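Side-chain contacts in 5-Carboxyvanillate Decarboxylase (PDB 4QRN), which probably catalyses the metal-dependent removal of a carboxyl group from 5-carboxyvanillate, and is captured here with manganese and a nitro-substituted aromatic acid: residues G71-S76 against T82-R87; E93-D98 against M335-Q340; R55-G60 against G65-W70. All blocks are in the same frame, centred on the assembly; numbering follows the deposited sequence. Where two conformers were deposited one is given.

Overall arrangement
From the N terminus, contact 3 comes first: residues 55-60, the end of helix 47-59, meet residues 65-70 of helix 64-75, closing a four-residue connection. Contact 1 follows on the same helix 64-75, whose last turn crosses helix 79-89 and closes the next short link. Contact 2 is long-range, joining helix 93-101 to the metal-binding loop after strand 331-332, 237 residues on. The three are in series, neither nested nor crossed. They nevertheless touch: Ile57 reaches Gly71, and Arg94 forms a salt bridge with Glu86. Together they tie the helices after strand 38-44 to one another and to the ligand site, to which contact 1 gives Tyr73, contact 2 Asp336 and Tyr339, and contact 3 Leu69.

Contact 1: residues G71-S76 against T82-R87; sequences GFYAQS and TQILER. With 1DF (4-hydroxy-3-methoxy-5-nitrobenzoic acid), chain F.
Tyr73 meets Ile84 with the CD1-CE1 side of its ring, approached at a slant that is neither face-on nor edge-on. Tyr73 CE1 lies 3.7 Å from Ile84 CD1, while Ile84 CG2 stands 3.9 Å from Tyr73 CD1, so both branches of the beta-branched residue brace one side of the ring. A face of the same ring is covered by its chain neighbour: Phe72 CD2 sits 3.6 Å above the plane of the Tyr73 ring, over its centre, and Tyr339 packs against Tyr73 edge-to-face. With CG beside the backbone N (chi1 -73°), the phenol is sent past Ile84 to the ligand, where Tyr73 OH donates a 2.5 Å hydrogen bond to 1DF O2, an atom close to the ring plane.

Farther from the site, Leu85 turns a methyl to the backbone: Leu85 CD2 is 3.8 Å from Tyr73 O and 4.3 Å from Ala74 CA. The small side chain of Ala74 points away and packs on Ile50 and Leu54 of helix 47-59, so it is the CA that meets Leu85. Thr82 folds OG1 back to Ser78 O, one turn earlier, and presents its methyl instead, with Thr82 CG2 3.4 Å from Ser76 O. Helices 71-75 and 82-87 cross at -80°, joined by van der Waals contacts, with no direct hydrogen bond between the segments.

Arg80 bonds both Tyr73 OH and the ligand, to which Arg274 of the second subunit also bonds. A phenol held by hydrocarbon walls and bonded at its tip suits recognition of the ligand carboxylate, and the nearby arginines would be expected to favour an anionic ligand.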
loop_
_atom_site.group_PDB
_atom_site.type_symbol
_atom_site.label_atom_id
_atom_site.label_comp_id
_atom_site.label_asym_id
_atom_site.label_seq_id
_atom_site.Cartn_x
_atom_site.Cartn_y
_atom_site.Cartn_z
ATOM N N GLY A 71 15.223 -17.221 -7.547
ATOM C CA GLY A 71 16.106 -18.070 -6.758
ATOM C C GLY A 71 15.264 -18.963 -5.850
ATOM O O GLY A 71 15.525 -20.159 -5.664
ATOM N N PHE A 72 14.203 -18.396 -5.286
ATOM C CA PHE A 72 13.294 -19.174 -4.434
ATOM C C PHE A 72 12.506 -20.215 -5.233
ATOM O O PHE A 72 12.622 -21.416 -4.976
ATOM C CB PHE A 72 12.342 -18.251 -3.647
ATOM C CG PHE A 72 11.355 -18.992 -2.774
ATOM C CD1 PHE A 72 11.789 -19.633 -1.616
ATOM C CD2 PHE A 72 10.009 -19.073 -3.113
ATOM C CE1 PHE A 72 10.881 -20.315 -0.805
ATOM C CE2 PHE A 72 9.106 -19.760 -2.314
ATOM C CZ PHE A 72 9.547 -20.386 -1.157
ATOM N N TYR A 73 11.714 -19.802 -6.215
ATOM C CA TYR A 73 10.852 -20.796 -6.850
ATOM C C TYR A 73 11.625 -21.831 -7.639
ATOM O O TYR A 73 11.209 -22.991 -7.691
ATOM C CB TYR A 73 9.740 -20.152 -7.715
ATOM C CG TYR A 73 8.689 -19.534 -6.836
ATOM C CD1 TYR A 73 7.911 -20.332 -5.997
ATOM C CD2 TYR A 73 8.500 -18.164 -6.801
ATOM C CE1 TYR A 73 6.996 -19.762 -5.131
ATOM C CE2 TYR A 73 7.584 -17.596 -5.938
ATOM C CZ TYR A 73 6.845 -18.391 -5.110
ATOM O OH TYR A 73 5.957 -17.835 -4.228
ATOM N N ALA A 74 12.732 -21.449 -8.252
ATOM C CA ALA A 74 13.436 -22.402 -9.091
ATOM C C ALA A 74 14.349 -23.334 -8.299
ATOM O O ALA A 74 14.720 -24.382 -8.818
ATOM C CB ALA A 74 14.231 -21.663 -10.162
ATOM N N GLN A 75 14.695 -22.988 -7.055
ATOM C CA GLN A 75 15.670 -23.778 -6.280
ATOM C C GLN A 75 15.254 -24.168 -4.852
ATOM O O GLN A 75 15.890 -25.016 -4.244
ATOM C CB GLN A 75 17.000 -23.037 -6.214
ATOM C CG GLN A 75 17.515 -22.618 -7.581
ATOM C CD GLN A 75 18.825 -21.867 -7.501
ATOM O OE1 GLN A 75 19.800 -22.232 -8.153
ATOM N NE2 GLN A 75 18.854 -20.804 -6.705
ATOM N N SER A 76 14.218 -23.557 -4.284
ATOM C CA SER A 76 13.842 -23.912 -2.923
ATOM C C SER A 76 13.376 -25.356 -2.855
ATOM O O SER A 76 12.608 -25.789 -3.711
ATOM C CB SER A 76 12.692 -23.024 -2.443
ATOM O OG SER A 76 12.116 -23.540 -1.239
ATOM N N THR A 82 8.219 -26.173 -4.673
ATOM C CA THR A 82 8.376 -27.248 -5.633
ATOM C C THR A 82 7.056 -27.573 -6.313
ATOM O O THR A 82 7.038 -27.853 -7.512
ATOM C CB THR A 82 9.012 -28.522 -5.000
ATOM O OG1 THR A 82 8.219 -28.940 -3.893
ATOM C CG2 THR A 82 10.444 -28.258 -4.529
ATOM N N GLN A 83 5.954 -27.549 -5.575
ATOM C CA GLN A 83 4.654 -27.791 -6.192
ATOM C C GLN A 83 4.248 -26.668 -7.138
ATOM O O GLN A 83 3.650 -26.920 -8.186
ATOM C CB GLN A 83 3.605 -27.960 -5.102
ATOM C CG GLN A 83 3.630 -29.294 -4.407
ATOM C CD GLN A 83 3.402 -30.451 -5.366
ATOM O OE1 GLN A 83 2.361 -30.531 -6.022
ATOM N NE2 GLN A 83 4.378 -31.349 -5.458
ATOM N N ILE A 84 4.545 -25.425 -6.775
ATOM C CA ILE A 84 4.276 -24.316 -7.668
ATOM C C ILE A 84 5.024 -24.470 -8.981
ATOM O O ILE A 84 4.451 -24.252 -10.064
ATOM C CB ILE A 84 4.599 -22.982 -6.958
ATOM C CG1 ILE A 84 3.439 -22.651 -6.001
ATOM C CG2 ILE A 84 4.911 -21.848 -7.953
ATOM C CD1 ILE A 84 3.727 -21.527 -5.020
ATOM N N LEU A 85 6.309 -24.812 -8.925
ATOM C CA LEU A 85 7.077 -24.879 -10.159
ATOM C C LEU A 85 6.497 -25.964 -11.066
ATOM O O LEU A 85 6.365 -25.757 -12.279
ATOM C CB LEU A 85 8.548 -25.126 -9.825
ATOM C CG LEU A 85 9.516 -25.152 -10.995
ATOM C CD1 LEU A 85 9.507 -23.824 -11.717
ATOM C CD2 LEU A 85 10.922 -25.538 -10.491
ATOM N N GLU A 86 6.160 -27.117 -10.494
ATOM C CA GLU A 86 5.551 -28.170 -11.287
ATOM C C GLU A 86 4.254 -27.716 -11.953
ATOM O O GLU A 86 4.007 -27.943 -13.144
ATOM C CB GLU A 86 5.260 -29.378 -10.398
ATOM C CG GLU A 86 6.482 -30.149 -9.997
ATOM C CD GLU A 86 6.158 -31.371 -9.141
ATOM O OE1 GLU A 86 4.973 -31.793 -9.087
ATOM O OE2 GLU A 86 7.103 -31.924 -8.529
ATOM N N ARG A 87 3.396 -27.075 -11.178
ATOM C CA ARG A 87 2.112 -26.633 -11.718
ATOM C C ARG A 87 2.296 -25.535 -12.767
ATOM O O ARG A 87 1.576 -25.539 -13.779
ATOM C CB ARG A 87 1.171 -26.176 -10.595
ATOM C CG ARG A 87 0.605 -27.354 -9.808
ATOM C CD ARG A 87 -0.199 -26.884 -8.635
ATOM N NE ARG A 87 -0.925 -28.001 -8.053
ATOM C CZ ARG A 87 -1.087 -28.214 -6.759
ATOM N NH1 ARG A 87 -0.582 -27.376 -5.864
ATOM N NH2 ARG A 87 -1.774 -29.285 -6.377
HETATM C C1 1DF F . 3.479 -14.977 -6.227
HETATM C CO1 1DF F . 2.224 -14.439 -6.187
HETATM C CO2 1DF F . 4.195 -14.963 -7.445
HETATM C CM1 1DF F . 1.687 -13.983 -7.438
HETATM C CM2 1DF F . 3.582 -14.645 -8.639
HETATM O OM 1DF F . 4.215 -14.664 -9.850
HETATM C CZ 1DF F . 2.250 -14.259 -8.681
HETATM C CC 1DF F . 4.147 -15.508 -5.013
HETATM C CV 1DF F . 5.637 -14.786 -9.840
HETATM O O1 1DF F . 3.394 -16.000 -4.074
HETATM O O2 1DF F . 5.381 -15.480 -4.955
HETATM O O3 1DF F . 1.597 -14.117 -9.797
HETATM N N 1DF F . 0.578 -12.977 -7.303
HETATM O O11 1DF F . 0.114 -12.404 -8.247
HETATM O O22 1DF F . 0.256 -12.630 -6.132
#

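Contact 2: residues E93-D98 against M335-Q340; sequences ERRIAD and MDYPYQ. With MN (manganese (II) ion), chain E; 1DF (4-hydroxy-3-methoxy-5-nitrobenzoic acid), chain F.
The edge of the Tyr337 ring meets the flat face of the Arg95 guanidinium: Tyr337 CE1 stands 3.6 Å above the guanidinium plane, displaced toward its rim, and the two planes are 73° apart. Arg95 NH1, 3.5 Å from Tyr337 CD1, accordingly lies near the plane of the tyrosine ring and not over it. Pro338 CB covers one face of that ring, over its centre. At another part of the edge is Asp98, its carboxylate turned 68° from the ring plane; Tyr337 OH donates a 2.6 Å hydrogen bond to Asp98 OD2, which receives it on the anti lone pair, away from OD1.

Asp98 and Arg95 have further partners outside the contact. Asp98 OD2 also forms a salt bridge with Arg87 NE, so one oxygen serves both a phenol and an arginine. The Arg95 chain, extended at first and bent at chi3 (-63°), hands NE to Asp90 O and NH2 to Ala43 O, which fixes the rotation of the guanidinium beside the tyrosine.

Tyr337 belongs to the loop after strand 331-332, the last strand of the amidohydrolase barrel, where this superfamily characteristically places a metal-binding aspartate. Here Asp336 OD1 binds manganese at 2.1 Å, alongside Glu41, His210, a water and two ligand oxygens, 1DF O3 and 1DF O11. A cis peptide before Pro338 turns the chain sharply, and backbone hydrogen bonds between Tyr337 and Ala43 join it to strand 38-44. Tyr339 then offers one ring face to the inhibitor, with 1DF CM2 3.2 Å above its plane and over its centre, while Tyr339 OH bonds Thr112 OG1.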
loop_
_atom_site.group_PDB
_atom_site.type_symbol
_atom_site.label_atom_id
_atom_site.label_comp_id
_atom_site.label_asym_id
_atom_site.label_seq_id
_atom_site.Cartn_x
_atom_site.Cartn_y
_atom_site.Cartn_z
ATOM N N GLU A 93 -3.173 -31.697 -19.022
ATOM C CA GLU A 93 -4.132 -32.468 -18.252
ATOM C C GLU A 93 -4.014 -32.275 -16.752
ATOM O O GLU A 93 -5.032 -32.355 -16.072
ATOM C CB GLU A 93 -3.998 -33.955 -18.579
ATOM C CG GLU A 93 -4.340 -34.295 -20.015
ATOM C CD GLU A 93 -5.763 -33.912 -20.382
ATOM O OE1 GLU A 93 -6.627 -33.865 -19.478
ATOM O OE2 GLU A 93 -6.015 -33.653 -21.577
ATOM N N ARG A 94 -2.814 -32.032 -16.224
ATOM C CA ARG A 94 -2.683 -31.795 -14.777
ATOM C C ARG A 94 -3.341 -30.477 -14.403
ATOM O O ARG A 94 -4.076 -30.415 -13.412
ATOM C CB ARG A 94 -1.221 -31.819 -14.258
ATOM C CG ARG A 94 -1.126 -31.420 -12.710
ATOM C CD ARG A 94 0.293 -31.318 -12.091
ATOM N NE ARG A 94 0.245 -31.103 -10.627
ATOM C CZ ARG A 94 1.303 -31.123 -9.822
ATOM N NH1 ARG A 94 1.146 -30.924 -8.521
ATOM N NH2 ARG A 94 2.520 -31.339 -10.311
ATOM N N ARG A 95 -3.088 -29.422 -15.181
ATOM C CA ARG A 95 -3.721 -28.138 -14.903
ATOM C C ARG A 95 -5.244 -28.278 -14.994
ATOM O O ARG A 95 -5.972 -27.762 -14.150
ATOM C CB ARG A 95 -3.207 -27.087 -15.884
ATOM C CG ARG A 95 -3.869 -25.723 -15.713
ATOM C CD ARG A 95 -3.233 -24.667 -16.582
ATOM N NE ARG A 95 -1.838 -24.420 -16.266
ATOM C CZ ARG A 95 -1.368 -23.377 -15.585
ATOM N NH1 ARG A 95 -2.172 -22.400 -15.135
ATOM N NH2 ARG A 95 -0.065 -23.271 -15.389
ATOM N N ILE A 96 -5.727 -28.956 -16.026
ATOM C CA ILE A 96 -7.162 -29.155 -16.181
ATOM C C ILE A 96 -7.737 -29.905 -14.980
ATOM O O ILE A 96 -8.796 -29.544 -14.485
ATOM C CB ILE A 96 -7.458 -29.916 -17.481
ATOM C CG1 ILE A 96 -7.134 -29.053 -18.702
ATOM C CG2 ILE A 96 -8.906 -30.446 -17.504
ATOM C CD1 ILE A 96 -8.095 -27.964 -18.976
ATOM N N ALA A 97 -7.055 -30.954 -14.527
ATOM C CA ALA A 97 -7.531 -31.698 -13.359
ATOM C C ALA A 97 -7.568 -30.789 -12.116
ATOM O O ALA A 97 -8.488 -30.896 -11.301
ATOM C CB ALA A 97 -6.659 -32.916 -13.129
ATOM N N ASP A 98 -6.563 -29.934 -11.964
ATOM C CA ASP A 98 -6.551 -29.034 -10.824
ATOM C C ASP A 98 -7.726 -28.048 -10.890
ATOM O O ASP A 98 -8.315 -27.703 -9.855
ATOM C CB ASP A 98 -5.220 -28.258 -10.747
ATOM C CG ASP A 98 -4.073 -29.083 -10.148
ATOM O OD1 ASP A 98 -4.289 -30.230 -9.698
ATOM O OD2 ASP A 98 -2.937 -28.557 -10.111
ATOM N N MET A 335 -8.146 -16.559 -9.078
ATOM C CA MET A 335 -7.557 -17.492 -8.130
ATOM C C MET A 335 -6.057 -17.227 -7.841
ATOM O O MET A 335 -5.605 -17.446 -6.724
ATOM C CB MET A 335 -7.763 -18.923 -8.634
ATOM C CG MET A 335 -7.098 -19.969 -7.775
ATOM S SD MET A 335 -7.392 -21.651 -8.320
ATOM C CE MET A 335 -8.945 -22.025 -7.516
ATOM N N ASP A 336 -5.288 -16.810 -8.854
ATOM C CA ASP A 336 -3.828 -16.714 -8.729
ATOM C C ASP A 336 -3.231 -18.129 -8.657
ATOM O O ASP A 336 -2.200 -18.348 -8.012
ATOM C CB ASP A 336 -3.390 -15.810 -7.537
ATOM C CG ASP A 336 -2.375 -14.712 -7.933
ATOM O OD1 ASP A 336 -1.648 -14.871 -8.962
ATOM O OD2 ASP A 336 -2.318 -13.703 -7.180
ATOM N N TYR A 337 -3.822 -19.078 -9.380
ATOM C CA TYR A 337 -3.202 -20.397 -9.501
ATOM C C TYR A 337 -1.848 -20.240 -10.205
ATOM O O TYR A 337 -1.763 -19.510 -11.185
ATOM C CB TYR A 337 -4.096 -21.272 -10.338
ATOM C CG TYR A 337 -3.562 -22.657 -10.615
ATOM C CD1 TYR A 337 -2.772 -22.922 -11.740
ATOM C CD2 TYR A 337 -3.874 -23.720 -9.766
ATOM C CE1 TYR A 337 -2.330 -24.202 -12.030
ATOM C CE2 TYR A 337 -3.420 -25.022 -10.044
ATOM C CZ TYR A 337 -2.658 -25.249 -11.185
ATOM O OH TYR A 337 -2.223 -26.521 -11.517
ATOM N N PRO A 338 -0.792 -20.948 -9.770
ATOM C CA PRO A 338 -0.746 -21.936 -8.685
ATOM C C PRO A 338 -0.187 -21.365 -7.390
ATOM O O PRO A 338 0.032 -22.131 -6.444
ATOM C CB PRO A 338 0.185 -23.001 -9.269
ATOM C CG PRO A 338 1.222 -22.192 -10.006
ATOM C CD PRO A 338 0.423 -21.031 -10.614
ATOM N N TYR A 339 0.080 -20.061 -7.360
ATOM C CA TYR A 339 0.626 -19.433 -6.170
ATOM C C TYR A 339 -0.318 -19.472 -4.980
ATOM O O TYR A 339 0.121 -19.458 -3.827
ATOM C CB TYR A 339 1.042 -17.988 -6.478
ATOM C CG TYR A 339 2.114 -17.950 -7.555
ATOM C CD1 TYR A 339 3.432 -18.280 -7.255
ATOM C CD2 TYR A 339 1.817 -17.589 -8.867
ATOM C CE1 TYR A 339 4.418 -18.287 -8.225
ATOM C CE2 TYR A 339 2.798 -17.599 -9.867
ATOM C CZ TYR A 339 4.098 -17.926 -9.518
ATOM O OH TYR A 339 5.090 -17.927 -10.455
ATOM N N GLN A 340 -1.618 -19.489 -5.256
ATOM C CA GLN A 340 -2.626 -19.500 -4.218
ATOM C C GLN A 340 -3.788 -20.401 -4.650
ATOM O O GLN A 340 -4.883 -19.932 -4.972
ATOM C CB GLN A 340 -3.063 -18.074 -3.895
ATOM C CG GLN A 340 -3.837 -17.974 -2.595
ATOM C CD GLN A 340 -3.758 -16.585 -1.982
ATOM O OE1 GLN A 340 -2.877 -15.784 -2.314
ATOM N NE2 GLN A 340 -4.706 -16.287 -1.094
HETATM MN MN MN E . -0.420 -13.500 -9.982
HETATM C C1 1DF F . 3.479 -14.977 -6.227
HETATM C CO1 1DF F . 2.224 -14.439 -6.187
HETATM C CO2 1DF F . 4.195 -14.963 -7.445
HETATM C CM1 1DF F . 1.687 -13.983 -7.438
HETATM C CM2 1DF F . 3.582 -14.645 -8.639
HETATM O OM 1DF F . 4.215 -14.664 -9.850
HETATM C CZ 1DF F . 2.250 -14.259 -8.681
HETATM C CC 1DF F . 4.147 -15.508 -5.013
HETATM C CV 1DF F . 5.637 -14.786 -9.840
HETATM O O1 1DF F . 3.394 -16.000 -4.074
HETATM O O2 1DF F . 5.381 -15.480 -4.955
HETATM O O3 1DF F . 1.597 -14.117 -9.797
HETATM N N 1DF F . 0.578 -12.977 -7.303
HETATM O O11 1DF F . 0.114 -12.404 -8.247
HETATM O O22 1DF F . 0.256 -12.630 -6.132
HETATM O O HOH W 1 -0.910 -14.753 -11.710
#

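Contact 3: residues R55-G60 against G65-W70; sequences RMIRDG and GMVSLW
Met56 and Met66 cross at about a right angle, each chain bent at its last torsion (chi3 62° for Met56, -68° for Met66), so that the two thioether ends gather beside each other. Met66 SD is 4.0 Å from both Met56 CB and Met56 SD, and the methyls meet likewise, Met56 CE to Met66 CE at 4.0 Å. The unbranched, flexible methionine suits this place, because a bend near its end lets two long side chains fit together where they meet in the buried part of the interface.

Ile57 also points at the other helix, but its outer methyl lies on backbone atoms. Ile57 CD1 lies 3.9 Å from Met66 O and 4.1 Å from Trp70 C, while Ile57 CG1 is 4.2 Å from Val67 CG2 and 4.3 Å from Met66 CG. Its longer branch therefore rests between two successive turns, with the exposed Val67 alongside. The bond from CA to CB of Trp70 points toward helix 55-59, yet the indole swings off to give NE1 to Ser113 O and to meet the ring of Tyr53.

No hydrogen bond joins the segments; the grip is apolar. A Schellman motif at Gly60 follows the last turn of the first helix, and the positive phi of this residue, readily adopted by glycine, lets the chain turn back. The axes are 9.9 Å apart and their directions differ by 123°, a steep crossing well short of antiparallel. The arrangement is that of two consecutive helices, joined by a short connection and crossing steeply, beside the ligand pocket, to which the second contributes Leu69.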
loop_
_atom_site.group_PDB
_atom_site.type_symbol
_atom_site.label_atom_id
_atom_site.label_comp_id
_atom_site.label_asym_id
_atom_site.label_seq_id
_atom_site.Cartn_x
_atom_site.Cartn_y
_atom_site.Cartn_z
ATOM N N ARG A 55 20.294 -18.594 -15.346
ATOM C CA ARG A 55 21.527 -18.123 -15.971
ATOM C C ARG A 55 21.887 -16.723 -15.480
ATOM O O ARG A 55 23.058 -16.445 -15.185
ATOM C CB ARG A 55 21.355 -18.134 -17.493
ATOM C CG ARG A 55 22.618 -17.805 -18.269
ATOM C CD ARG A 55 22.280 -17.610 -19.732
ATOM N NE ARG A 55 21.721 -16.286 -19.983
ATOM C CZ ARG A 55 20.825 -16.011 -20.924
ATOM N NH1 ARG A 55 20.293 -16.968 -21.670
ATOM N NH2 ARG A 55 20.422 -14.763 -21.111
ATOM N N MET A 56 20.893 -15.838 -15.399
ATOM C CA MET A 56 21.121 -14.465 -14.960
ATOM C C MET A 56 21.511 -14.415 -13.494
ATOM O O MET A 56 22.343 -13.590 -13.084
ATOM C CB MET A 56 19.846 -13.635 -15.183
ATOM C CG MET A 56 19.550 -13.438 -16.659
ATOM S SD MET A 56 18.013 -12.527 -16.974
ATOM C CE MET A 56 18.339 -10.948 -16.206
ATOM N N ILE A 57 20.937 -15.303 -12.689
ATOM C CA ILE A 57 21.332 -15.383 -11.291
ATOM C C ILE A 57 22.794 -15.847 -11.191
ATOM O O ILE A 57 23.602 -15.260 -10.455
ATOM C CB ILE A 57 20.376 -16.275 -10.497
ATOM C CG1 ILE A 57 18.984 -15.614 -10.441
ATOM C CG2 ILE A 57 20.919 -16.539 -9.086
ATOM C CD1 ILE A 57 17.889 -16.553 -9.956
ATOM N N ARG A 58 23.146 -16.874 -11.964
ATOM C CA ARG A 58 24.502 -17.423 -11.930
ATOM C C ARG A 58 25.531 -16.406 -12.404
ATOM O O ARG A 58 26.643 -16.343 -11.861
ATOM C CB ARG A 58 24.608 -18.659 -12.822
ATOM C CG ARG A 58 23.951 -19.916 -12.298
ATOM C CD ARG A 58 24.464 -21.153 -13.049
ATOM N NE ARG A 58 24.455 -20.981 -14.507
ATOM C CZ ARG A 58 23.438 -21.297 -15.311
ATOM N NH1 ARG A 58 22.309 -21.807 -14.825
ATOM N NH2 ARG A 58 23.555 -21.098 -16.618
ATOM N N ASP A 59 25.183 -15.614 -13.419
ATOM C CA ASP A 59 26.176 -14.707 -13.999
ATOM C C ASP A 59 26.142 -13.296 -13.411
ATOM O O ASP A 59 26.939 -12.452 -13.804
ATOM C CB ASP A 59 26.162 -14.713 -15.537
ATOM C CG ASP A 59 24.995 -13.984 -16.140
ATOM O OD1 ASP A 59 24.270 -13.260 -15.434
ATOM O OD2 ASP A 59 24.828 -14.114 -17.372
ATOM N N GLY A 60 25.276 -13.065 -12.433
ATOM C CA GLY A 60 25.243 -11.786 -11.745
ATOM C C GLY A 60 24.485 -10.673 -12.443
ATOM O O GLY A 60 24.512 -9.544 -11.974
ATOM N N GLY A 65 15.447 -8.522 -7.171
ATOM C CA GLY A 65 14.133 -9.128 -7.154
ATOM C C GLY A 65 14.129 -10.496 -7.820
ATOM O O GLY A 65 13.450 -11.407 -7.342
ATOM N N MET A 66 14.823 -10.641 -8.944
ATOM C CA MET A 66 14.869 -11.928 -9.620
ATOM C C MET A 66 15.602 -12.938 -8.737
ATOM O O MET A 66 15.183 -14.100 -8.641
ATOM C CB MET A 66 15.535 -11.806 -10.994
ATOM C CG MET A 66 15.690 -13.147 -11.687
ATOM S SD MET A 66 16.401 -13.047 -13.332
ATOM C CE MET A 66 15.096 -12.209 -14.206
ATOM N N VAL A 67 16.725 -12.530 -8.137
ATOM C CA VAL A 67 17.416 -13.430 -7.227
ATOM C C VAL A 67 16.463 -13.890 -6.129
ATOM O O VAL A 67 16.411 -15.074 -5.794
ATOM C CB VAL A 67 18.686 -12.772 -6.640
ATOM C CG1 VAL A 67 19.310 -13.653 -5.547
ATOM C CG2 VAL A 67 19.701 -12.461 -7.758
ATOM N N SER A 68 15.732 -12.949 -5.545
ATOM C CA SER A 68 14.835 -13.295 -4.442
ATOM C C SER A 68 13.689 -14.197 -4.893
ATOM O O SER A 68 13.435 -15.235 -4.299
ATOM C CB SER A 68 14.293 -12.015 -3.849
ATOM O OG SER A 68 13.383 -12.319 -2.812
ATOM N N LEU A 69 12.986 -13.795 -5.940
ATOM C CA LEU A 69 11.764 -14.475 -6.347
ATOM C C LEU A 69 12.058 -15.800 -7.050
ATOM O O LEU A 69 11.504 -16.846 -6.681
ATOM C CB LEU A 69 10.981 -13.548 -7.293
ATOM C CG LEU A 69 9.646 -14.055 -7.828
ATOM C CD1 LEU A 69 8.656 -14.228 -6.690
ATOM C CD2 LEU A 69 9.116 -13.091 -8.874
ATOM N N TRP A 70 12.923 -15.749 -8.065
ATOM C CA TRP A 70 13.178 -16.923 -8.886
ATOM C C TRP A 70 14.301 -17.789 -8.323
ATOM O O TRP A 70 14.298 -18.986 -8.545
ATOM C CB TRP A 70 13.339 -16.545 -10.379
ATOM C CG TRP A 70 11.951 -16.300 -10.903
ATOM C CD1 TRP A 70 11.344 -15.103 -11.164
ATOM C CD2 TRP A 70 10.951 -17.298 -11.050
ATOM N NE1 TRP A 70 10.017 -15.298 -11.494
ATOM C CE2 TRP A 70 9.756 -16.639 -11.422
ATOM C CE3 TRP A 70 10.942 -18.690 -10.895
ATOM C CZ2 TRP A 70 8.573 -17.314 -11.618
ATOM C CZ3 TRP A 70 9.749 -19.359 -11.122
ATOM C CH2 TRP A 70 8.597 -18.664 -11.480
#